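PDB 4RKQ: transcriptional regulator, LacI family from Arthrobacter sp., which probably acts as a sugar-responsive transcription regulator, its periplasmic-binding-protein-like region sensing a small-molecule effector that tunes DNA binding. Local coordinates for residues A[87-90]-A[91-94]. Numbering follows the deposited sequence.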
loop_
_atom_site.group_PDB
_atom_site.type_symbol
_atom_site.label_atom_id
_atom_site.label_comp_id
_atom_site.label_asym_id
_atom_site.label_seq_id
_atom_site.Cartn_x
_atom_site.Cartn_y
_atom_site.Cartn_z
ATOM N N THR A 87 -19.188 13.550 -18.054
ATOM C CA THR A 87 -19.498 14.805 -18.778
ATOM C C THR A 87 -18.242 15.607 -19.140
ATOM O O THR A 87 -18.086 16.076 -20.282
ATOM C CB THR A 87 -20.540 15.656 -17.993
ATOM O OG1 THR A 87 -21.719 14.872 -17.867
ATOM C CG2 THR A 87 -20.870 16.951 -18.700
ATOM N N VAL A 88 -17.333 15.715 -18.193
ATOM C CA VAL A 88 -16.067 16.404 -18.413
ATOM C C VAL A 88 -15.314 15.666 -19.505
ATOM O O VAL A 88 -14.803 16.265 -20.466
ATOM C CB VAL A 88 -15.247 16.431 -17.096
ATOM C CG1 VAL A 88 -13.778 16.736 -17.329
ATOM C CG2 VAL A 88 -15.840 17.428 -16.098
ATOM N N LEU A 89 -15.270 14.340 -19.389
ATOM C CA LEU A 89 -14.501 13.565 -20.363
ATOM C C LEU A 89 -15.070 13.548 -21.771
ATOM O O LEU A 89 -14.325 13.218 -22.704
ATOM C CB LEU A 89 -14.306 12.119 -19.860
ATOM C CG LEU A 89 -13.195 11.985 -18.802
ATOM C CD1 LEU A 89 -13.395 10.698 -17.989
ATOM C CD2 LEU A 89 -11.775 12.010 -19.360
ATOM N N GLY A 90 -16.365 13.861 -21.940
ATOM C CA GLY A 90 -16.961 13.842 -23.281
ATOM C C GLY A 90 -17.068 12.396 -23.748
ATOM O O GLY A 90 -17.605 11.581 -23.049
ATOM N N ARG A 91 -16.501 12.078 -24.894
ATOM C CA ARG A 91 -16.501 10.706 -25.451
ATOM C C ARG A 91 -15.293 9.866 -25.019
ATOM O O ARG A 91 -15.159 8.675 -25.385
ATOM C CB ARG A 91 -16.565 10.779 -26.991
ATOM C CG ARG A 91 -17.923 11.257 -27.468
ATOM C CD ARG A 91 -17.907 11.609 -28.924
ATOM N NE ARG A 91 -17.442 10.483 -29.752
ATOM C CZ ARG A 91 -18.213 9.552 -30.297
ATOM N NH1 ARG A 91 -19.515 9.570 -30.121
ATOM N NH2 ARG A 91 -17.660 8.607 -31.062
ATOM N N ARG A 92 -14.368 10.492 -24.283
ATOM C CA ARG A 92 -13.258 9.751 -23.687
ATOM C C ARG A 92 -13.852 8.899 -22.534
ATOM O O ARG A 92 -14.496 9.408 -21.639
ATOM C CB ARG A 92 -12.152 10.706 -23.179
ATOM C CG ARG A 92 -11.578 11.640 -24.237
ATOM C CD ARG A 92 -10.712 12.747 -23.664
ATOM N NE ARG A 92 -11.555 13.760 -23.041
ATOM C CZ ARG A 92 -11.170 14.986 -22.745
ATOM N NH1 ARG A 92 -9.910 15.372 -22.966
ATOM N NH2 ARG A 92 -12.034 15.811 -22.158
ATOM N N PRO A 93 -13.711 7.582 -22.613
ATOM C CA PRO A 93 -14.475 6.707 -21.718
ATOM C C PRO A 93 -13.984 6.741 -20.272
ATOM O O PRO A 93 -12.764 6.770 -20.018
ATOM C CB PRO A 93 -14.280 5.294 -22.328
ATOM C CG PRO A 93 -13.164 5.406 -23.298
ATOM C CD PRO A 93 -13.011 6.844 -23.692
ATOM N N LEU A 94 -14.946 6.862 -19.366
ATOM C CA LEU A 94 -14.733 6.626 -17.968
ATOM C C LEU A 94 -15.240 5.240 -17.593
ATOM O O LEU A 94 -16.377 4.883 -17.918
ATOM C CB LEU A 94 -15.480 7.663 -17.155
ATOM C CG LEU A 94 -15.484 7.510 -15.650
ATOM C CD1 LEU A 94 -14.075 7.656 -15.075
ATOM C CD2 LEU A 94 -16.419 8.566 -15.066
#
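R92 folds its side chain back over the end of helix 82-89 and lays the edge of its guanidinium group along the last carbonyls, a worked example of an arginine bonding to a helix's C-terminal end, where the regular i to i+4 amide pattern stops. R92 NE gives a nearly straight bond to L89 O (2.8 Å, 169° at the hydrogen), while R92 NH2 makes a longer, more bent one to V88 O (3.3 Å). Both oxygens lie close to the guanidinium plane, and the bend at chi3 (-75°) turns that edge toward them. The backbone N of R92 also bonds to L89 O, at 3.2 Å and from the opposite face of the carbonyl, closing a type II' turn in which G90 takes positive phi. Beyond the turn, L89 CD1 packs on L94 CB at 3.8 Å, the two side chains crossing roughly at right angles where strand 94-97 begins; L89 also rests on V64 and V74. A leucine in place of R92 would probably leave V88 O without this donor and L89 O without the straighter of its two bonds from R92. Positive charge at the carbonyl end probably suits the helix dipole, joining charge-assisted hydrogen bonding to apolar packing.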